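Long-range contacts in alpha-L-rhamnosidase (Streptomyces avermitilis, PDB 3W5M), which hydrolyses terminal non-reducing alpha-L-rhamnose residues from alpha-L-rhamnosides, including citrus flavonoids and gum arabic, and binds L-rhamnose through a calcium-dependent carbohydrate-binding module: residues Gln304-Phe309 with Ala369-Ala374; Glu330-Gly335 with Ala373-Pro378; Asp420-Ser425 with Phe453-Trp458; Ala120-Ala125 with Ala398-Leu403. All blocks are in the same frame, centred on the assembly; numbering follows the deposited sequence.

Contact 1 of 4, residues Gln304-Phe309 with Ala369-Ala374; sequences QLRHEF and ANALAA
Phe309 lays one ring face against the side chain of Asn370, whose CB sits 3.6 Å from the centroid of the Phe309 ring in a CH-pi contact. The amide of Asn370 is turned only 16° from the ring plane, and its ND2 is hydrogen-bonded to Arg366 O. Phe309 reaches this position because its CG lies between the backbone N and the carbonyl carbon (chi1 54°), which swings the ring over strand 369-374. There CE1 of Phe309 meets CB of Leu372 at 3.8 Å, while the amide nitrogen of Leu372 lies at the ring edge. Three pairs of reciprocal backbone bonds join the antiparallel strands: Leu305 with Ala374, His307 with Leu372, and Phe309 with Asn370; the straightest runs from Leu372 N to His307 O, 2.9 Å at 172°. These are neighbouring strands in one sheet of a beta-sandwich, and Phe309 and Ala374 point from it to Leu403 and Leu399 of strand 398-407 in the facing sheet. The other face carries a charged pair set among small methyls. Arg306 directs NH1 and NH2 end-on to Glu308 OE2, each at 3.0 Å. The NH2 of Arg306 also passes 3.7 Å from the CB of Ala371. Trp448 O takes the NE of Arg306, Asp455 OD2 forms a second salt bridge with NH1, and Glu308 also receives the backbone amides of Gly452 and Phe453. An alanine in place of this glutamate would probably leave Arg306 without one of its two acidic mates and the two amides without their carboxylate acceptor. On the same side, the methyl groups of Ala371 and Ala373 lie alongside Glu308 CG and Arg306 CB.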
# COMPACT_ATOMS: atom_id res chain seq x y z
N GLN A 304 4.36 25.20 -0.76
CA GLN A 304 4.59 25.56 0.62
C GLN A 304 3.50 26.48 1.18
O GLN A 304 3.14 27.46 0.53
CB GLN A 304 5.94 26.26 0.73
CG GLN A 304 7.10 25.34 0.32
CD GLN A 304 8.45 26.04 0.39
OE1 GLN A 304 8.54 27.29 0.34
NE2 GLN A 304 9.52 25.25 0.45
N LEU A 305 2.99 26.16 2.36
CA LEU A 305 1.97 26.98 3.04
C LEU A 305 2.48 27.31 4.43
O LEU A 305 3.12 26.47 5.07
CB LEU A 305 0.63 26.25 3.08
CG LEU A 305 -0.21 26.18 1.81
CD1 LEU A 305 0.40 25.36 0.69
CD2 LEU A 305 -1.54 25.51 2.19
N ARG A 306 2.26 28.53 4.92
CA ARG A 306 2.79 28.87 6.23
C ARG A 306 1.97 29.94 6.91
O ARG A 306 1.27 30.70 6.24
CB ARG A 306 4.25 29.37 6.16
CG ARG A 306 4.38 30.75 5.52
CD ARG A 306 5.86 31.16 5.36
NE ARG A 306 6.66 30.99 6.58
CZ ARG A 306 6.83 31.91 7.52
NH1 ARG A 306 6.20 33.07 7.45
NH2 ARG A 306 7.61 31.64 8.56
N HIS A 307 2.15 30.00 8.22
CA HIS A 307 1.49 30.97 9.07
C HIS A 307 2.37 31.26 10.29
O HIS A 307 2.73 30.34 11.03
CB HIS A 307 0.17 30.38 9.53
CG HIS A 307 -0.59 31.25 10.48
ND1 HIS A 307 -0.95 32.55 10.18
CD2 HIS A 307 -1.08 31.00 11.71
CE1 HIS A 307 -1.63 33.06 11.19
NE2 HIS A 307 -1.72 32.14 12.14
N GLU A 308 2.67 32.55 10.52
CA GLU A 308 3.29 32.97 11.79
C GLU A 308 2.25 33.48 12.78
O GLU A 308 1.20 34.02 12.38
CB GLU A 308 4.39 34.02 11.59
CG GLU A 308 5.62 33.41 10.92
CD GLU A 308 6.82 34.36 10.84
OE1 GLU A 308 7.06 35.11 11.83
OE2 GLU A 308 7.51 34.35 9.79
N PHE A 309 2.53 33.26 14.06
CA PHE A 309 1.64 33.65 15.14
C PHE A 309 2.44 33.82 16.43
O PHE A 309 3.56 33.29 16.57
CB PHE A 309 0.51 32.60 15.33
CG PHE A 309 1.03 31.19 15.53
CD1 PHE A 309 1.46 30.43 14.44
CD2 PHE A 309 1.13 30.65 16.80
CE1 PHE A 309 1.96 29.16 14.64
CE2 PHE A 309 1.61 29.37 17.01
CZ PHE A 309 2.04 28.62 15.92
N ALA A 369 7.11 34.41 19.21
CA ALA A 369 6.90 34.16 17.80
C ALA A 369 7.08 32.70 17.41
O ALA A 369 8.05 32.02 17.80
CB ALA A 369 7.78 35.07 16.95
N ASN A 370 6.12 32.23 16.63
CA ASN A 370 6.05 30.84 16.20
C ASN A 370 5.72 30.82 14.71
O ASN A 370 5.13 31.78 14.18
CB ASN A 370 4.95 30.09 16.96
CG ASN A 370 5.30 29.81 18.40
OD1 ASN A 370 5.67 28.70 18.75
ND2 ASN A 370 5.11 30.82 19.28
N ALA A 371 6.12 29.75 14.02
CA ALA A 371 5.72 29.54 12.64
C ALA A 371 5.23 28.08 12.47
O ALA A 371 5.88 27.14 12.92
CB ALA A 371 6.88 29.81 11.70
N LEU A 372 4.08 27.91 11.82
CA LEU A 372 3.58 26.58 11.46
C LEU A 372 3.58 26.54 9.93
O LEU A 372 3.26 27.53 9.28
CB LEU A 372 2.19 26.34 12.06
CG LEU A 372 1.53 25.00 11.77
CD1 LEU A 372 2.31 23.88 12.43
CD2 LEU A 372 0.09 25.02 12.26
N ALA A 373 4.00 25.42 9.34
CA ALA A 373 4.22 25.40 7.91
C ALA A 373 3.93 24.01 7.38
O ALA A 373 4.03 23.05 8.13
CB ALA A 373 5.66 25.74 7.62
N ALA A 374 3.58 23.90 6.10
CA ALA A 374 3.38 22.55 5.52
C ALA A 374 3.67 22.53 4.03
O ALA A 374 3.43 23.51 3.35
CB ALA A 374 1.97 22.02 5.81

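Contact 2 of 4, residues Glu330-Gly335 with Ala373-Pro378; sequences EAHLNG and AAYVAP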
# COMPACT_ATOMS: atom_id res chain seq x y z
N GLU A 330 3.25 17.39 4.76
CA GLU A 330 4.29 17.22 5.77
C GLU A 330 4.34 18.55 6.48
O GLU A 330 4.48 19.57 5.81
CB GLU A 330 5.63 16.97 5.13
CG GLU A 330 6.72 16.65 6.13
CD GLU A 330 8.06 16.48 5.42
OE1 GLU A 330 8.76 17.49 5.18
OE2 GLU A 330 8.37 15.33 5.06
N ALA A 331 4.19 18.53 7.80
CA ALA A 331 4.11 19.74 8.58
C ALA A 331 5.41 19.98 9.30
O ALA A 331 6.14 19.03 9.65
CB ALA A 331 2.98 19.65 9.59
N HIS A 332 5.65 21.25 9.55
CA HIS A 332 6.84 21.76 10.22
C HIS A 332 6.41 22.82 11.23
O HIS A 332 5.47 23.58 10.98
CB HIS A 332 7.76 22.41 9.17
CG HIS A 332 8.40 21.41 8.26
ND1 HIS A 332 7.71 20.79 7.24
CD2 HIS A 332 9.65 20.89 8.25
CE1 HIS A 332 8.51 19.92 6.64
NE2 HIS A 332 9.69 19.96 7.24
N LEU A 333 7.11 22.87 12.36
CA LEU A 333 6.79 23.86 13.40
C LEU A 333 8.14 24.40 13.95
O LEU A 333 8.95 23.62 14.45
CB LEU A 333 5.95 23.21 14.49
CG LEU A 333 5.59 24.06 15.72
CD1 LEU A 333 4.66 25.20 15.34
CD2 LEU A 333 4.94 23.20 16.79
N ASN A 334 8.35 25.70 13.80
CA ASN A 334 9.55 26.39 14.37
C ASN A 334 10.84 25.70 13.96
O ASN A 334 11.66 25.33 14.81
CB ASN A 334 9.43 26.48 15.88
CG ASN A 334 8.25 27.32 16.32
OD1 ASN A 334 7.57 27.01 17.31
ND2 ASN A 334 7.99 28.38 15.58
N GLY A 335 10.98 25.47 12.66
CA GLY A 335 12.20 24.92 12.07
C GLY A 335 12.45 23.43 12.24
O GLY A 335 13.54 22.98 11.96
N ALA A 373 4.00 25.42 9.34
CA ALA A 373 4.22 25.40 7.91
C ALA A 373 3.93 24.01 7.38
O ALA A 373 4.03 23.05 8.13
CB ALA A 373 5.66 25.74 7.62
N ALA A 374 3.58 23.90 6.10
CA ALA A 374 3.38 22.55 5.52
C ALA A 374 3.67 22.53 4.03
O ALA A 374 3.43 23.51 3.35
CB ALA A 374 1.97 22.02 5.81
N TYR A 375 4.17 21.39 3.54
CA TYR A 375 4.12 21.07 2.13
C TYR A 375 2.79 20.38 1.91
O TYR A 375 2.37 19.61 2.76
CB TYR A 375 5.19 20.06 1.74
CG TYR A 375 6.56 20.69 1.62
CD1 TYR A 375 6.86 21.52 0.53
CD2 TYR A 375 7.56 20.42 2.55
CE1 TYR A 375 8.11 22.12 0.41
CE2 TYR A 375 8.83 21.01 2.43
CZ TYR A 375 9.08 21.85 1.35
OH TYR A 375 10.32 22.49 1.18
N VAL A 376 2.16 20.70 0.79
CA VAL A 376 0.87 20.08 0.40
C VAL A 376 0.94 19.58 -1.04
O VAL A 376 1.13 20.37 -1.96
CB VAL A 376 -0.28 21.10 0.52
CG1 VAL A 376 -1.61 20.38 0.19
CG2 VAL A 376 -0.30 21.71 1.90
N ALA A 377 0.77 18.26 -1.25
CA ALA A 377 0.99 17.63 -2.58
C ALA A 377 -0.26 16.89 -3.06
O ALA A 377 -1.12 16.61 -2.26
CB ALA A 377 2.13 16.60 -2.49
N PRO A 378 -0.31 16.53 -4.36
CA PRO A 378 -1.51 15.83 -4.92
C PRO A 378 -1.84 14.44 -4.38
O PRO A 378 -3.03 14.16 -4.17
CB PRO A 378 -1.20 15.76 -6.43
CG PRO A 378 -0.16 16.84 -6.65
CD PRO A 378 0.67 16.84 -5.42
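The Tyr375 ring meets the carboxylate of Glu330 at its edge, OE1 of Glu330 lying near the ring plane at about 4.1 Å from CD2 of Tyr375. The two side chains run side by side in the same direction, yet their planes are 77° apart. Two residues on, on the same face, His332 brings its imidazole obliquely toward the Tyr375 ring and has the carbonyl oxygen of Ala373 at its own edge. The Glu330 carboxylate and this imidazole are modelled too close to each other for their exact positions to be relied on. Trp448 adds an edge-to-face ring contact with Tyr375. Glu330, His332, Ala373 and Tyr375 thus share one face of an antiparallel strand pair in a beta-sandwich sheet, while Ala331 and Ala374 look to the other. Glu330 and Tyr375 exchange two backbone bonds, the shorter from Tyr375 N to Glu330 O at 2.9 Å. His332 and Ala373 exchange two more, the His332 N to Ala373 O bond measuring 2.8 Å. Between these pairs the small Ala374 fits closely, its CB 3.5 Å from Glu330 O. The Glu330 chain stands off the sheet fully extended (chi1 -174°), and OE1 is paired with Arg564, in the region assigned to the concanavalin-like domain. Phe565, the next residue along, packs on Tyr375, whose hydroxyl is hydrogen-bonded to NE2 of Gln304.

Contact 3 of 4, residues Asp420-Ser425 with Phe453-Trp458; sequences DWRAAS and FDDRAW
Arg422 and Ala424, on the short strand 422-424, hold a loop that folds into a type I beta turn from Asp455 to Trp458. Just before the turn, Asp454 OD1 accepts from the backbone N of Arg456, an Asx turn. Asp455 follows as the main partner of Arg422. Its carbonyl oxygen is gripped side-on by two nitrogens of the guanidinium: NE at 3.0 Å from Asp455 O, which it approaches from above the carbonyl plane at a straight 163°, and NH2 at 3.3 Å from the same Asp455 O, in that plane and on a lone pair. Trp458 N is a third donor to this oxygen, closing the turn. The Asp455 carboxylate stands across the guanidinium, their planes 72° apart, and OD1 forms a long ion pair with NE of Arg422; OD2 is engaged instead by Arg306. Next, Arg456 offers its carbonyl oxygen to Arg422 NH2 in a weak bond at 2.9 Å. The bend of the Arg422 chain at chi3 (72°) turns the guanidinium edge toward these two carbonyls. A leucine in place of this arginine would probably leave the Asp455 carbonyl with the turn's own bond alone among these donors and set the loop freer to move. Past Ala457 comes Trp458, whose CB touches Ala423 O at 3.3 Å and whose indole packs against the strand. Its ring has Asp455 CB over one face, and over the opposite face the methyl carbon of Ala424 sits 3.5 Å from the centroid of the six-membered Trp458 ring.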
# COMPACT_ATOMS: atom_id res chain seq x y z
N ASP A 420 -5.67 33.56 6.52
CA ASP A 420 -4.49 34.38 6.77
C ASP A 420 -3.15 33.68 6.39
O ASP A 420 -2.08 34.31 6.41
CB ASP A 420 -4.49 34.92 8.21
CG ASP A 420 -4.86 33.85 9.29
OD1 ASP A 420 -5.38 32.73 8.97
OD2 ASP A 420 -4.64 34.17 10.48
N TRP A 421 -3.19 32.39 6.04
CA TRP A 421 -1.96 31.68 5.64
C TRP A 421 -1.44 32.16 4.28
O TRP A 421 -2.19 32.69 3.45
CB TRP A 421 -2.24 30.14 5.58
CG TRP A 421 -2.34 29.47 6.94
CD1 TRP A 421 -3.13 29.87 8.01
CD2 TRP A 421 -1.68 28.27 7.35
NE1 TRP A 421 -2.97 29.01 9.06
CE2 TRP A 421 -2.08 28.02 8.69
CE3 TRP A 421 -0.77 27.39 6.73
CZ2 TRP A 421 -1.62 26.91 9.40
CZ3 TRP A 421 -0.32 26.29 7.44
CH2 TRP A 421 -0.74 26.06 8.76
N ARG A 422 -0.15 31.97 4.03
CA ARG A 422 0.46 32.41 2.78
C ARG A 422 1.17 31.23 2.10
O ARG A 422 1.53 30.29 2.78
CB ARG A 422 1.42 33.57 3.08
CG ARG A 422 0.61 34.79 3.55
CD ARG A 422 1.44 35.99 3.92
NE ARG A 422 2.03 36.67 2.77
CZ ARG A 422 1.37 37.35 1.83
NH1 ARG A 422 0.04 37.43 1.85
NH2 ARG A 422 2.05 37.94 0.86
N ALA A 423 1.31 31.31 0.79
CA ALA A 423 1.78 30.21 -0.05
C ALA A 423 2.82 30.64 -1.06
O ALA A 423 2.84 31.80 -1.52
CB ALA A 423 0.59 29.54 -0.75
N ALA A 424 3.71 29.70 -1.41
CA ALA A 424 4.74 29.90 -2.44
C ALA A 424 5.02 28.56 -3.08
O ALA A 424 4.77 27.51 -2.46
CB ALA A 424 6.01 30.45 -1.83
N SER A 425 5.59 28.58 -4.28
CA SER A 425 5.91 27.34 -5.01
C SER A 425 7.01 26.53 -4.32
O SER A 425 6.88 25.31 -4.18
CB SER A 425 6.25 27.64 -6.48
OG SER A 425 7.18 28.71 -6.55
N PHE A 453 10.44 35.08 9.27
CA PHE A 453 10.65 34.91 7.83
C PHE A 453 9.91 35.97 7.01
O PHE A 453 8.78 36.32 7.31
CB PHE A 453 10.24 33.48 7.38
CG PHE A 453 10.36 33.22 5.91
CD1 PHE A 453 11.59 32.90 5.33
CD2 PHE A 453 9.24 33.29 5.09
CE1 PHE A 453 11.70 32.68 3.96
CE2 PHE A 453 9.33 33.06 3.71
CZ PHE A 453 10.57 32.76 3.14
N ASP A 454 10.56 36.50 5.98
CA ASP A 454 9.93 37.52 5.14
C ASP A 454 9.11 36.88 4.03
O ASP A 454 9.67 36.52 2.98
CB ASP A 454 11.02 38.45 4.56
CG ASP A 454 10.45 39.54 3.64
OD1 ASP A 454 9.22 39.70 3.52
OD2 ASP A 454 11.26 40.25 3.01
N ASP A 455 7.79 36.75 4.24
CA ASP A 455 6.88 36.19 3.23
C ASP A 455 5.97 37.20 2.52
O ASP A 455 4.90 36.85 2.01
CB ASP A 455 6.06 35.00 3.81
CG ASP A 455 5.10 35.41 4.95
OD1 ASP A 455 5.00 36.62 5.27
OD2 ASP A 455 4.42 34.49 5.51
N ARG A 456 6.39 38.46 2.45
CA ARG A 456 5.53 39.50 1.85
C ARG A 456 5.20 39.26 0.38
O ARG A 456 4.14 39.68 -0.09
CB ARG A 456 6.14 40.89 2.05
CG ARG A 456 5.66 41.60 3.31
CD ARG A 456 6.80 42.35 4.00
NE ARG A 456 7.65 43.06 3.05
CZ ARG A 456 8.95 43.31 3.22
NH1 ARG A 456 9.58 42.92 4.32
NH2 ARG A 456 9.62 43.96 2.28
N ALA A 457 6.08 38.57 -0.34
CA ALA A 457 5.85 38.21 -1.74
C ALA A 457 5.29 36.78 -1.94
O ALA A 457 5.20 36.30 -3.06
CB ALA A 457 7.10 38.41 -2.56
N TRP A 458 4.96 36.10 -0.85
CA TRP A 458 4.12 34.89 -0.92
C TRP A 458 2.66 35.28 -1.24
O TRP A 458 2.29 36.45 -1.15
CB TRP A 458 4.24 34.12 0.40
CG TRP A 458 5.55 33.40 0.56
CD1 TRP A 458 6.81 33.87 0.23
CD2 TRP A 458 5.75 32.11 1.14
NE1 TRP A 458 7.75 32.92 0.54
CE2 TRP A 458 7.13 31.84 1.10
CE3 TRP A 458 4.88 31.15 1.67
CZ2 TRP A 458 7.67 30.64 1.57
CZ3 TRP A 458 5.42 29.96 2.13
CH2 TRP A 458 6.82 29.72 2.09

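Contact 4 of 4, residues Ala120-Ala125 with Ala398-Leu403; sequences AKWISA and ALLAQL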
# COMPACT_ATOMS: atom_id res chain seq x y z
N ALA A 120 -10.77 24.43 12.36
CA ALA A 120 -9.89 24.71 11.24
C ALA A 120 -10.68 24.79 9.91
O ALA A 120 -11.76 24.21 9.80
CB ALA A 120 -8.81 23.64 11.17
N LYS A 121 -10.15 25.51 8.92
CA LYS A 121 -10.71 25.54 7.56
C LYS A 121 -9.79 24.87 6.55
O LYS A 121 -8.55 24.97 6.66
CB LYS A 121 -10.94 26.98 7.08
CG LYS A 121 -11.53 27.95 8.08
CD LYS A 121 -12.97 27.64 8.44
CE LYS A 121 -13.63 28.89 9.03
NZ LYS A 121 -14.67 28.54 10.03
N TRP A 122 -10.38 24.21 5.56
CA TRP A 122 -9.60 23.64 4.47
C TRP A 122 -8.99 24.76 3.65
O TRP A 122 -9.69 25.67 3.20
CB TRP A 122 -10.49 22.79 3.58
CG TRP A 122 -10.94 21.54 4.23
CD1 TRP A 122 -12.15 21.31 4.88
CD2 TRP A 122 -10.21 20.32 4.30
NE1 TRP A 122 -12.19 20.01 5.34
CE2 TRP A 122 -11.02 19.38 4.98
CE3 TRP A 122 -8.93 19.93 3.85
CZ2 TRP A 122 -10.60 18.08 5.24
CZ3 TRP A 122 -8.51 18.62 4.12
CH2 TRP A 122 -9.34 17.72 4.80
N ILE A 123 -7.67 24.68 3.43
CA ILE A 123 -7.01 25.67 2.59
C ILE A 123 -6.15 25.03 1.50
O ILE A 123 -5.61 23.92 1.67
CB ILE A 123 -6.14 26.65 3.39
CG1 ILE A 123 -5.03 25.91 4.15
CG2 ILE A 123 -6.99 27.55 4.30
CD1 ILE A 123 -4.06 26.84 4.85
N SER A 124 -5.98 25.78 0.41
CA SER A 124 -5.20 25.36 -0.77
C SER A 124 -4.29 26.51 -1.17
O SER A 124 -4.61 27.67 -0.89
CB SER A 124 -6.12 25.09 -1.94
OG SER A 124 -6.77 23.84 -1.85
N ALA A 125 -3.19 26.21 -1.87
CA ALA A 125 -2.43 27.27 -2.54
C ALA A 125 -3.31 27.87 -3.66
O ALA A 125 -4.17 27.17 -4.20
CB ALA A 125 -1.14 26.70 -3.13
N ALA A 398 -5.61 20.11 -0.67
CA ALA A 398 -5.99 20.97 0.42
C ALA A 398 -5.49 20.45 1.76
O ALA A 398 -5.34 19.25 1.95
CB ALA A 398 -7.53 21.14 0.44
N LEU A 399 -5.24 21.38 2.68
CA LEU A 399 -4.73 21.12 4.03
C LEU A 399 -5.76 21.50 5.10
O LEU A 399 -6.41 22.54 5.00
CB LEU A 399 -3.45 21.97 4.27
CG LEU A 399 -2.83 21.89 5.66
CD1 LEU A 399 -2.18 20.54 5.96
CD2 LEU A 399 -1.84 23.04 5.88
N LEU A 400 -5.84 20.69 6.16
CA LEU A 400 -6.59 21.04 7.35
C LEU A 400 -5.66 20.88 8.55
O LEU A 400 -5.07 19.81 8.76
CB LEU A 400 -7.84 20.14 7.49
CG LEU A 400 -8.83 20.51 8.60
CD1 LEU A 400 -9.60 21.77 8.18
CD2 LEU A 400 -9.80 19.37 8.84
N ALA A 401 -5.46 21.95 9.32
CA ALA A 401 -4.53 21.85 10.47
C ALA A 401 -5.05 22.63 11.68
O ALA A 401 -5.56 23.74 11.52
CB ALA A 401 -3.15 22.34 10.07
N GLN A 402 -4.92 22.04 12.85
CA GLN A 402 -5.37 22.66 14.12
C GLN A 402 -4.35 22.38 15.21
O GLN A 402 -4.16 21.25 15.61
CB GLN A 402 -6.71 22.07 14.54
CG GLN A 402 -7.35 22.66 15.80
CD GLN A 402 -8.87 22.43 15.76
OE1 GLN A 402 -9.53 22.81 14.79
NE2 GLN A 402 -9.42 21.83 16.82
N LEU A 403 -3.69 23.45 15.65
CA LEU A 403 -2.70 23.36 16.72
C LEU A 403 -3.33 23.89 17.99
O LEU A 403 -3.87 25.01 18.02
CB LEU A 403 -1.47 24.20 16.35
CG LEU A 403 -0.43 24.41 17.45
CD1 LEU A 403 0.35 23.13 17.71
CD2 LEU A 403 0.50 25.55 17.04
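Leu400 presses its CB over one face of the Trp122 indole, 3.7 Å from the centroid of the six-membered ring and almost on the ring normal. CD2 extends along the same ring, and CD1 of Leu400 lies against the Lys121 carbonyl carbon and, at 3.6 Å, the CB of Ala120. Leu400 CG stands opposite its backbone N (chi1 -172°), which sends both branches toward segment 120-125. Beside this apolar group, Ala120 N donates to OE1 of Gln402 at 3.2 Å, an oxygen that also takes the amide of Ser119, while NE2 of Gln402 is held by Glu404 and Gln117. Further along, Ser124 OG lies beside Ala398 CB and is fixed by Pro397 O. The backbones set this register through one antiparallel hydrogen-bonded pair, with Ile123 N to Leu399 O at 2.9 Å and Leu399 N to Ile123 O at 2.8 Å. Farther out, Ser417 bonds Lys121 O and Ala401 N, and Thr324 and Leu326 pack on Trp122. Ile123 and Leu399 point inward between the sheets. Through this single bridge the edge strand 123-124 of one sheet pairs with strand 398-407 of the facing sheet, joining the two sheets of the beta-sandwich along one side.

All four contacts build one beta-sandwich domain. Contacts 1 and 2, with centres 9 Å apart, share Ala373 and Ala374, so strand 368-377 is flanked by 303-311 and 328-333. Contact 3, also about 9 Å from contact 1 between centres, lies across strand 303-311, where 422-424 continues the same sheet. Contact 4 brings in the facing sheet through strand 398-407; Leu399 there packs on Val376 and Trp421 of the first sheet. Along the chain, contacts 1 and 2 are nested inside the loop closed by contact 4, and contact 3 comes later. That loop also holds the CBM67 module, probably residues 133-297, so the domain is assembled from chain on both sides of the sugar-binding module.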